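Local coordinates for uncharacterized protein (Neisseria meningitidis MC58, PDB 2R2A) that is of unknown function but, as the N-terminal domain of a zonular occludens toxin-like membrane protein in the P-loop NTPase clan, probably binds nucleotide, at residues R41-N46 / I90-E95; K146-A151 / R158-W163; D76-I81 / I109-Q114. One frame throughout, in Å; residues are numbered along the deposited sequence.

Contact 1 (R41-N46 / I90-E95); sequences RKVFTN and IVIVDE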
loop_
_atom_site.group_PDB
_atom_site.type_symbol
_atom_site.label_atom_id
_atom_site.label_comp_id
_atom_site.label_asym_id
_atom_site.label_seq_id
_atom_site.Cartn_x
_atom_site.Cartn_y
_atom_site.Cartn_z
ATOM N N ARG A 41 15.222 -4.008 -2.905
ATOM C CA ARG A 41 14.433 -4.538 -1.786
ATOM C C ARG A 41 13.329 -5.452 -2.346
ATOM O O ARG A 41 12.747 -5.149 -3.384
ATOM C CB ARG A 41 13.801 -3.384 -0.984
ATOM C CG ARG A 41 14.879 -2.538 -0.320
ATOM C CD ARG A 41 14.276 -1.288 0.287
ATOM N NE ARG A 41 13.354 -1.603 1.366
ATOM C CZ ARG A 41 12.644 -0.694 2.035
ATOM N NH1 ARG A 41 12.759 0.595 1.731
ATOM N NH2 ARG A 41 11.789 -1.073 2.994
ATOM N N LYS A 42 13.105 -6.585 -1.677
ATOM C CA LYS A 42 12.081 -7.531 -2.084
ATOM C C LYS A 42 10.713 -6.847 -1.979
ATOM O O LYS A 42 10.465 -6.137 -1.004
ATOM C CB LYS A 42 12.125 -8.750 -1.165
ATOM C CG LYS A 42 11.159 -9.837 -1.530
ATOM C CD LYS A 42 11.470 -11.137 -0.733
ATOM C CE LYS A 42 10.657 -12.308 -1.295
ATOM N NZ LYS A 42 10.679 -13.562 -0.444
ATOM N N VAL A 43 9.861 -7.040 -2.991
ATOM C CA VAL A 43 8.498 -6.465 -3.051
ATOM C C VAL A 43 7.429 -7.579 -2.939
ATOM O O VAL A 43 7.475 -8.561 -3.674
ATOM C CB VAL A 43 8.290 -5.637 -4.355
ATOM C CG1 VAL A 43 6.858 -5.026 -4.439
ATOM C CG2 VAL A 43 9.321 -4.492 -4.458
ATOM N N PHE A 44 6.522 -7.451 -1.978
ATOM C CA PHE A 44 5.371 -8.362 -1.861
ATOM C C PHE A 44 4.165 -7.582 -2.328
ATOM O O PHE A 44 3.954 -6.451 -1.881
ATOM C CB PHE A 44 5.163 -8.802 -0.404
ATOM C CG PHE A 44 6.311 -9.636 0.153
ATOM C CD1 PHE A 44 7.321 -9.050 0.909
ATOM C CD2 PHE A 44 6.333 -11.010 -0.060
ATOM C CE1 PHE A 44 8.376 -9.829 1.431
ATOM C CE2 PHE A 44 7.390 -11.802 0.442
ATOM C CZ PHE A 44 8.404 -11.200 1.191
ATOM N N THR A 45 3.375 -8.147 -3.229
ATOM C CA THR A 45 2.178 -7.431 -3.655
ATOM C C THR A 45 1.132 -8.364 -4.193
ATOM O O THR A 45 1.434 -9.510 -4.510
ATOM C CB THR A 45 2.503 -6.280 -4.662
ATOM O OG1 THR A 45 1.343 -5.464 -4.895
ATOM C CG2 THR A 45 3.057 -6.817 -5.984
ATOM N N ASN A 46 -0.111 -7.877 -4.255
ATOM C CA ASN A 46 -1.208 -8.599 -4.906
ATOM C C ASN A 46 -1.577 -7.943 -6.247
ATOM O O ASN A 46 -2.546 -8.356 -6.878
ATOM C CB ASN A 46 -2.454 -8.702 -3.979
ATOM C CG ASN A 46 -3.045 -7.340 -3.616
ATOM O OD1 ASN A 46 -2.324 -6.355 -3.463
ATOM N ND2 ASN A 46 -4.380 -7.282 -3.469
ATOM N N ILE A 90 9.342 -4.513 1.041
ATOM C CA ILE A 90 8.308 -3.524 0.742
ATOM C C ILE A 90 6.996 -4.261 0.464
ATOM O O ILE A 90 6.975 -5.200 -0.333
ATOM C CB ILE A 90 8.755 -2.696 -0.521
ATOM C CG1 ILE A 90 10.057 -1.919 -0.259
ATOM C CG2 ILE A 90 7.597 -1.727 -0.986
ATOM C CD1 ILE A 90 10.670 -1.201 -1.496
ATOM N N VAL A 91 5.879 -3.824 1.066
ATOM C CA VAL A 91 4.641 -4.571 0.887
ATOM C C VAL A 91 3.655 -3.600 0.246
ATOM O O VAL A 91 3.537 -2.492 0.736
ATOM C CB VAL A 91 4.092 -5.036 2.257
ATOM C CG1 VAL A 91 2.729 -5.639 2.101
ATOM C CG2 VAL A 91 5.065 -6.056 2.960
ATOM N N ILE A 92 3.009 -3.979 -0.859
ATOM C CA ILE A 92 2.024 -3.093 -1.525
ATOM C C ILE A 92 0.724 -3.888 -1.631
ATOM O O ILE A 92 0.687 -4.954 -2.296
ATOM C CB ILE A 92 2.478 -2.671 -2.959
ATOM C CG1 ILE A 92 3.857 -1.974 -2.877
ATOM C CG2 ILE A 92 1.386 -1.833 -3.674
ATOM C CD1 ILE A 92 4.608 -1.851 -4.257
ATOM N N VAL A 93 -0.332 -3.395 -0.981
ATOM C CA VAL A 93 -1.547 -4.188 -0.914
ATOM C C VAL A 93 -2.615 -3.374 -1.628
ATOM O O VAL A 93 -2.984 -2.292 -1.187
ATOM C CB VAL A 93 -1.917 -4.527 0.549
ATOM C CG1 VAL A 93 -3.271 -5.193 0.620
ATOM C CG2 VAL A 93 -0.843 -5.488 1.178
ATOM N N ASP A 94 -3.071 -3.870 -2.761
ATOM C CA ASP A 94 -4.177 -3.230 -3.470
ATOM C C ASP A 94 -5.513 -3.699 -2.834
ATOM O O ASP A 94 -5.656 -4.878 -2.405
ATOM C CB ASP A 94 -4.100 -3.578 -4.961
ATOM C CG ASP A 94 -5.091 -2.783 -5.791
ATOM O OD1 ASP A 94 -5.348 -1.618 -5.433
ATOM O OD2 ASP A 94 -5.609 -3.310 -6.792
ATOM N N GLU A 95 -6.481 -2.795 -2.780
ATOM C CA GLU A 95 -7.799 -3.063 -2.146
ATOM C C GLU A 95 -7.562 -3.635 -0.746
ATOM O O GLU A 95 -8.010 -4.726 -0.410
ATOM C CB GLU A 95 -8.684 -3.985 -3.019
ATOM C CG GLU A 95 -9.226 -3.294 -4.334
ATOM C CD GLU A 95 -10.078 -1.984 -4.105
ATOM O OE1 GLU A 95 -11.214 -2.035 -3.616
ATOM O OE2 GLU A 95 -9.591 -0.878 -4.425
#
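The hydroxyl OG1 of Thr-45 has two partners: it donates to Ile-92 O at 2.7 Å and accepts from the backbone N of Ile-47. With OG1 anti to the backbone N (chi1 -171°), the hydroxyl lies alongside Ile-92 and meets that carbonyl from above its plane rather than at a lone pair. One residue on, the Asn-46 amide takes over as a surrogate for backbone. Its OD1 receives Asp-94 N at 2.7 Å on an in-plane lone pair, and its ND2 gives a nearly straight bond to Asp-94 O at 2.9 Å. Both polar atoms of the amide are thus used on one residue, which fixes its flip. Earlier in the pair, the ladder is regular and parallel: Lys-42 O accepts Ile-90 N, Phe-44 N reaches Ile-90 O, and Phe-44 O accepts Ile-92 N, each at 2.8 Å. On one face of the sheet Val-43 CG1 touches Ile-92 CD1 at 3.9 Å, under helix 18-28; on the other, the Phe-44 ring approaches Val-91 CG2 obliquely and also meets Trp-80. At the start of the ladder, the Arg-41 side chain crosses Ile-90 at about a right angle and lays one guanidinium face over its CG1, CZ lying 3.7 Å from that atom. NE of this arginine bonds to Gly-88 O, and NH2 forms a salt bridge with Asp-125. Four hydrophobic strand residues running into Asp-94 and Glu-95, with Asp-94 touching the probable P-loop, are consistent with a Walker B motif on the parallel core strand of a P-loop NTPase.

Contact 2 (K146-A151 / R158-W163); sequences KHYHIA and RTLLEW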
loop_
_atom_site.group_PDB
_atom_site.type_symbol
_atom_site.label_atom_id
_atom_site.label_comp_id
_atom_site.label_asym_id
_atom_site.label_seq_id
_atom_site.Cartn_x
_atom_site.Cartn_y
_atom_site.Cartn_z
ATOM N N LYS A 146 1.969 9.108 5.336
ATOM C CA LYS A 146 1.791 9.781 4.047
ATOM C C LYS A 146 0.477 9.294 3.411
ATOM O O LYS A 146 0.252 8.097 3.261
ATOM C CB LYS A 146 3.008 9.563 3.113
ATOM C CG LYS A 146 2.835 10.173 1.695
ATOM C CD LYS A 146 4.182 10.449 0.992
ATOM C CE LYS A 146 4.822 9.200 0.302
ATOM N NZ LYS A 146 5.824 9.515 -0.863
ATOM N N HIS A 147 -0.419 10.212 3.066
ATOM C CA HIS A 147 -1.699 9.827 2.458
ATOM C C HIS A 147 -1.845 10.599 1.156
ATOM O O HIS A 147 -1.746 11.800 1.171
ATOM C CB HIS A 147 -2.832 10.097 3.456
ATOM C CG HIS A 147 -4.235 9.849 2.986
ATOM N ND1 HIS A 147 -4.576 9.134 1.855
ATOM C CD2 HIS A 147 -5.410 10.165 3.588
ATOM C CE1 HIS A 147 -5.893 9.041 1.766
ATOM N NE2 HIS A 147 -6.416 9.669 2.807
ATOM N N TYR A 148 -1.944 9.894 0.025
ATOM C CA TYR A 148 -2.289 10.543 -1.247
ATOM C C TYR A 148 -3.693 10.174 -1.596
ATOM O O TYR A 148 -4.095 9.000 -1.461
ATOM C CB TYR A 148 -1.428 9.962 -2.364
ATOM C CG TYR A 148 0.025 10.315 -2.305
ATOM C CD1 TYR A 148 0.469 11.633 -2.443
ATOM C CD2 TYR A 148 0.969 9.311 -2.153
ATOM C CE1 TYR A 148 1.872 11.925 -2.448
ATOM C CE2 TYR A 148 2.319 9.586 -2.130
ATOM C CZ TYR A 148 2.774 10.895 -2.279
ATOM O OH TYR A 148 4.147 11.125 -2.271
ATOM N N HIS A 149 -4.454 11.142 -2.058
ATOM C CA HIS A 149 -5.787 10.841 -2.542
ATOM C C HIS A 149 -5.918 11.485 -3.943
ATOM O O HIS A 149 -5.519 12.662 -4.144
ATOM C CB HIS A 149 -6.851 11.437 -1.609
ATOM C CG HIS A 149 -8.251 11.234 -2.130
ATOM N ND1 HIS A 149 -8.957 10.065 -1.913
ATOM C CD2 HIS A 149 -9.056 12.027 -2.873
ATOM C CE1 HIS A 149 -10.148 10.164 -2.492
ATOM N NE2 HIS A 149 -10.211 11.322 -3.113
ATOM N N ILE A 150 -6.429 10.731 -4.905
ATOM C CA ILE A 150 -6.639 11.247 -6.250
ATOM C C ILE A 150 -8.065 11.786 -6.345
ATOM O O ILE A 150 -9.052 11.040 -6.240
ATOM C CB ILE A 150 -6.385 10.139 -7.332
ATOM C CG1 ILE A 150 -4.977 9.543 -7.137
ATOM C CG2 ILE A 150 -6.581 10.749 -8.753
ATOM C CD1 ILE A 150 -4.793 8.246 -7.944
ATOM N N ALA A 151 -8.168 13.100 -6.517
ATOM C CA ALA A 151 -9.462 13.733 -6.643
ATOM C C ALA A 151 -9.675 14.087 -8.108
ATOM O O ALA A 151 -8.715 14.395 -8.834
ATOM C CB ALA A 151 -9.491 14.992 -5.758
ATOM N N ARG A 158 -7.390 15.531 -12.776
ATOM C CA ARG A 158 -7.090 14.893 -11.525
ATOM C C ARG A 158 -6.044 15.678 -10.765
ATOM O O ARG A 158 -5.104 16.173 -11.360
ATOM C CB ARG A 158 -6.566 13.472 -11.771
ATOM C CG ARG A 158 -7.715 12.486 -12.201
ATOM C CD ARG A 158 -7.157 11.152 -12.646
ATOM N NE ARG A 158 -6.423 11.246 -13.915
ATOM C CZ ARG A 158 -5.837 10.205 -14.510
ATOM N NH1 ARG A 158 -5.918 9.003 -13.940
ATOM N NH2 ARG A 158 -5.189 10.372 -15.672
ATOM N N THR A 159 -6.313 15.833 -9.483
ATOM C CA THR A 159 -5.448 16.455 -8.493
ATOM C C THR A 159 -5.000 15.387 -7.507
ATOM O O THR A 159 -5.825 14.564 -7.011
ATOM C CB THR A 159 -6.267 17.502 -7.722
ATOM O OG1 THR A 159 -6.793 18.439 -8.668
ATOM C CG2 THR A 159 -5.364 18.279 -6.711
ATOM N N LEU A 160 -3.705 15.380 -7.206
ATOM C CA LEU A 160 -3.208 14.562 -6.153
ATOM C C LEU A 160 -3.201 15.412 -4.846
ATOM O O LEU A 160 -2.558 16.436 -4.795
ATOM C CB LEU A 160 -1.781 14.168 -6.525
ATOM C CG LEU A 160 -1.209 13.162 -5.578
ATOM C CD1 LEU A 160 -1.897 11.832 -5.887
ATOM C CD2 LEU A 160 0.278 13.105 -5.834
ATOM N N LEU A 161 -3.941 14.971 -3.840
ATOM C CA LEU A 161 -3.987 15.613 -2.516
ATOM C C LEU A 161 -3.023 14.825 -1.645
ATOM O O LEU A 161 -3.014 13.560 -1.672
ATOM C CB LEU A 161 -5.409 15.561 -1.948
ATOM C CG LEU A 161 -6.550 16.195 -2.805
ATOM C CD1 LEU A 161 -7.875 16.018 -2.081
ATOM C CD2 LEU A 161 -6.278 17.681 -2.997
ATOM N N GLU A 162 -2.248 15.542 -0.850
ATOM C CA GLU A 162 -1.274 14.888 0.017
ATOM C C GLU A 162 -1.349 15.414 1.460
ATOM O O GLU A 162 -1.338 16.631 1.687
ATOM C CB GLU A 162 0.146 15.108 -0.495
ATOM C CG GLU A 162 1.148 14.302 0.309
ATOM C CD GLU A 162 2.595 14.646 0.023
ATOM O OE1 GLU A 162 2.917 15.214 -1.050
ATOM O OE2 GLU A 162 3.410 14.311 0.906
ATOM N N TRP A 163 -1.387 14.476 2.402
ATOM C CA TRP A 163 -1.312 14.808 3.828
ATOM C C TRP A 163 -0.209 13.976 4.464
ATOM O O TRP A 163 0.225 12.973 3.885
ATOM C CB TRP A 163 -2.625 14.486 4.550
ATOM C CG TRP A 163 -3.876 15.184 4.041
ATOM C CD1 TRP A 163 -4.438 16.332 4.516
ATOM C CD2 TRP A 163 -4.756 14.687 3.036
ATOM N NE1 TRP A 163 -5.616 16.609 3.848
ATOM C CE2 TRP A 163 -5.830 15.614 2.927
ATOM C CE3 TRP A 163 -4.722 13.565 2.180
ATOM C CZ2 TRP A 163 -6.868 15.449 1.993
ATOM C CZ3 TRP A 163 -5.771 13.374 1.262
ATOM C CH2 TRP A 163 -6.831 14.331 1.180
HETATM O O HOH W 1 4.741 13.634 -1.933
HETATM O O HOH W 2 -9.034 17.609 -9.788
#
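His-149 and Leu-161 exchange two backbone bonds of 2.8 Å, and the one from Leu-161 N to His-149 O is almost straight at 176°. The same two-bond exchange joins His-147 to Trp-163 and Ala-151 to Thr-159. These hydrogen-bonded pairs alternate with the non-hydrogen-bonded pairs Tyr-148/Glu-162 and Ile-150/Leu-160. On the face carrying Tyr-148, a polar chain runs from one strand to the other: Lys-146 NZ donates to Tyr-148 OH at 2.7 Å, and a water in the plane of the phenol links that OH to Glu-162 OE1. The two segments form an antiparallel beta hairpin, which continues the parallel P-loop-type core by pairing through its first strand with strand 7-11. Nearer the strands, Glu-162 runs alongside the ring with CG 3.7 Å from Tyr-148 CE1, while Leu-160 crosses it and puts CD2 3.7 Å from Tyr-148 CD1. On the face carrying His-147 and His-149, Trp-163 reaches over the rim of the His-147 imidazole, CE3 3.7 Å from CD2, the planes inclined obliquely at 38°. His-149 CB abuts the indole edge at CZ3, 3.6 Å away. Outside the hairpin, Trp-163 NE1 bonds to Met-173 O and His-149 ND1 to Thr-11 OG1, beside the probable P-loop.

Contact 3 (D76-I81 / I109-Q114); sequences DMYEWI and IPENVQ
One hydrogen bond joins the two short helices: Tyr-78 N donates to Asn-112 OD1 at 3.0 Å, with an N-H...O angle of 147°. The donor sits almost in line with the side-chain C=O, so OD1 points straight into the first turn of helix 77-80. Met-77 N, the neighbouring amide, is also close to OD1 at 3.2 Å. The other end of the carboxamide is used as well, ND2 donating to Ala-74 O just ahead of the helix, so the flip of the group is settled. With chi1 at -153°, swinging CG away from the backbone N, the side chain of Asn-112 reaches over to the start of helix 77-80.

Glu-111 CB, in the conformer described here, sits squarely over one face of Tyr-78, 3.7 Å from the ring centroid and 7° off the normal, a well-centred CH-pi contact. At the ring edge Asn-112 OD1 lies 3.4 Å from Tyr-78 CD1, with the ring and amide planes steeply inclined to each other. Glu-111 is modelled in two conformers, so the approach of its carboxylate to the ring is doubtful in detail.

A van der Waals contact adds to this: CB of the selenomethionine Met-77 lies 3.5 Å from Asn-112 OD1, while its tail leads away from helix 111-114 and packs on Val-91 and Ile-57.

Asp-76, at the N-cap position, makes no capping bond with its side chain and instead bonds to Ser-67. A neutral carboxamide from the other helix thus accepts a first-turn amide, and the partial positive charge of that helix start would probably polarise its C=O further.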
loop_
_atom_site.group_PDB
_atom_site.type_symbol
_atom_site.label_atom_id
_atom_site.label_comp_id
_atom_site.label_asym_id
_atom_site.label_seq_id
_atom_site.Cartn_x
_atom_site.Cartn_y
_atom_site.Cartn_z
ATOM N N ASP A 76 -1.477 -14.071 7.187
ATOM C CA ASP A 76 -0.545 -14.353 8.259
ATOM C C ASP A 76 0.803 -13.669 8.018
ATOM O O ASP A 76 1.838 -14.235 8.325
ATOM C CB ASP A 76 -0.373 -15.862 8.473
ATOM C CG ASP A 76 0.055 -16.600 7.218
ATOM O OD1 ASP A 76 0.307 -15.962 6.169
ATOM O OD2 ASP A 76 0.150 -17.842 7.288
HETATM N N MSE A 77 0.758 -12.440 7.486
HETATM C CA MSE A 77 1.947 -11.633 7.250
HETATM C C MSE A 77 2.730 -11.440 8.538
HETATM O O MSE A 77 3.956 -11.390 8.517
HETATM C CB MSE A 77 1.560 -10.260 6.689
HETATM C CG MSE A 77 2.736 -9.463 6.085
HETATM SE SE MSE A 77 2.085 -7.804 5.287
HETATM C CE MSE A 77 1.096 -8.540 3.796
ATOM N N TYR A 78 2.007 -11.332 9.654
ATOM C CA TYR A 78 2.631 -11.176 10.948
ATOM C C TYR A 78 3.644 -12.310 11.231
ATOM O O TYR A 78 4.573 -12.113 11.997
ATOM C CB TYR A 78 1.572 -11.087 12.061
ATOM C CG TYR A 78 0.804 -12.364 12.317
ATOM C CD1 TYR A 78 -0.352 -12.676 11.582
ATOM C CD2 TYR A 78 1.208 -13.249 13.322
ATOM C CE1 TYR A 78 -1.068 -13.859 11.836
ATOM C CE2 TYR A 78 0.512 -14.420 13.567
ATOM C CZ TYR A 78 -0.617 -14.718 12.827
ATOM O OH TYR A 78 -1.284 -15.889 13.089
ATOM N N GLU A 79 3.450 -13.469 10.596
ATOM C CA GLU A 79 4.345 -14.614 10.773
ATOM C C GLU A 79 5.561 -14.491 9.847
ATOM O O GLU A 79 6.671 -14.222 10.318
ATOM C CB GLU A 79 3.614 -15.941 10.539
ATOM C CG GLU A 79 2.629 -16.357 11.640
ATOM C CD GLU A 79 2.157 -17.819 11.515
ATOM O OE1 GLU A 79 1.243 -18.232 12.263
ATOM O OE2 GLU A 79 2.710 -18.567 10.677
ATOM N N TRP A 80 5.354 -14.693 8.545
ATOM C CA TRP A 80 6.448 -14.707 7.576
ATOM C C TRP A 80 7.227 -13.393 7.379
ATOM O O TRP A 80 8.361 -13.441 6.909
ATOM C CB TRP A 80 5.979 -15.230 6.214
ATOM C CG TRP A 80 4.775 -14.552 5.606
ATOM C CD1 TRP A 80 3.477 -14.945 5.733
ATOM C CD2 TRP A 80 4.758 -13.400 4.725
ATOM N NE1 TRP A 80 2.652 -14.112 5.018
ATOM C CE2 TRP A 80 3.405 -13.161 4.386
ATOM C CE3 TRP A 80 5.750 -12.550 4.200
ATOM C CZ2 TRP A 80 3.008 -12.110 3.536
ATOM C CZ3 TRP A 80 5.356 -11.500 3.361
ATOM C CH2 TRP A 80 3.990 -11.285 3.045
ATOM N N ILE A 81 6.629 -12.236 7.693
ATOM C CA ILE A 81 7.332 -10.949 7.548
ATOM C C ILE A 81 8.566 -10.820 8.475
ATOM O O ILE A 81 9.489 -10.038 8.184
ATOM C CB ILE A 81 6.391 -9.702 7.655
ATOM C CG1 ILE A 81 6.939 -8.525 6.846
ATOM C CG2 ILE A 81 6.217 -9.249 9.088
ATOM C CD1 ILE A 81 6.834 -8.657 5.310
ATOM N N ILE A 109 -7.770 -7.023 19.111
ATOM C CA ILE A 109 -6.948 -6.651 17.965
ATOM C C ILE A 109 -6.247 -7.880 17.385
ATOM O O ILE A 109 -5.497 -8.560 18.077
ATOM C CB ILE A 109 -6.004 -5.424 18.262
ATOM C CG1 ILE A 109 -4.899 -5.277 17.214
ATOM C CG2 ILE A 109 -5.412 -5.474 19.662
ATOM C CD1 ILE A 109 -4.034 -4.052 17.443
ATOM N N PRO A 110 -6.528 -8.191 16.097
ATOM C CA PRO A 110 -5.987 -9.423 15.523
ATOM C C PRO A 110 -4.467 -9.392 15.434
ATOM O O PRO A 110 -3.871 -8.325 15.388
ATOM C CB PRO A 110 -6.567 -9.455 14.105
ATOM C CG PRO A 110 -7.674 -8.465 14.097
ATOM C CD PRO A 110 -7.293 -7.422 15.095
ATOM N N GLU A 111 -3.855 -10.574 15.409
ATOM C CA GLU A 111 -2.412 -10.666 15.299
ATOM C C GLU A 111 -1.878 -9.985 14.036
ATOM O O GLU A 111 -0.831 -9.344 14.080
ATOM C CB GLU A 111 -1.971 -12.115 15.352
ATOM C CG GLU A 111 -1.993 -12.680 16.752
ATOM C CD GLU A 111 -1.168 -13.919 16.856
ATOM O OE1 GLU A 111 0.075 -13.820 16.712
ATOM O OE2 GLU A 111 -1.771 -14.989 17.063
ATOM N N ASN A 112 -2.611 -10.110 12.924
ATOM C CA ASN A 112 -2.182 -9.491 11.646
ATOM C C ASN A 112 -2.282 -7.954 11.593
ATOM O O ASN A 112 -1.816 -7.308 10.648
ATOM C CB ASN A 112 -2.871 -10.124 10.431
ATOM C CG ASN A 112 -2.016 -10.009 9.166
ATOM O OD1 ASN A 112 -0.810 -10.259 9.210
ATOM N ND2 ASN A 112 -2.634 -9.641 8.042
ATOM N N VAL A 113 -2.868 -7.377 12.633
ATOM C CA VAL A 113 -2.876 -5.932 12.834
ATOM C C VAL A 113 -1.875 -5.522 13.909
ATOM O O VAL A 113 -1.204 -4.507 13.744
ATOM C CB VAL A 113 -4.310 -5.415 13.223
ATOM C CG1 VAL A 113 -4.321 -3.936 13.648
ATOM C CG2 VAL A 113 -5.312 -5.654 12.089
ATOM N N GLN A 114 -1.774 -6.306 15.002
ATOM C CA GLN A 114 -0.947 -5.946 16.173
ATOM C C GLN A 114 0.499 -5.602 15.813
ATOM O O GLN A 114 1.131 -4.750 16.451
ATOM C CB GLN A 114 -0.938 -7.079 17.225
ATOM C CG GLN A 114 -2.291 -7.336 17.878
ATOM C CD GLN A 114 -2.270 -8.353 18.990
ATOM O OE1 GLN A 114 -1.461 -9.287 18.995
ATOM N NE2 GLN A 114 -3.190 -8.195 19.938
#

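Contacts 1 and 2 belong to one mixed sheet, their centres 20 Å apart and not touching: contact 1 joins two parallel strands, contact 2 the antiparallel hairpin beyond strands 125-130 and 7-11. Contact 3 lies off the sheet, 15 Å centre to centre from contact 1, and packs on it through Trp-80 against Phe-44 and Met-77 and Ile-81 against Val-91. Along the chain contacts 1 and 3 interleave, strand 90-93 falling between the two helices of contact 3, whereas contact 2 follows both. The centres of contacts 2 and 3 are 28 Å apart, on opposite sides of the chain's centre. Contacts 1 and 2 each reach the probable P-loop, so they flank the likely nucleotide site.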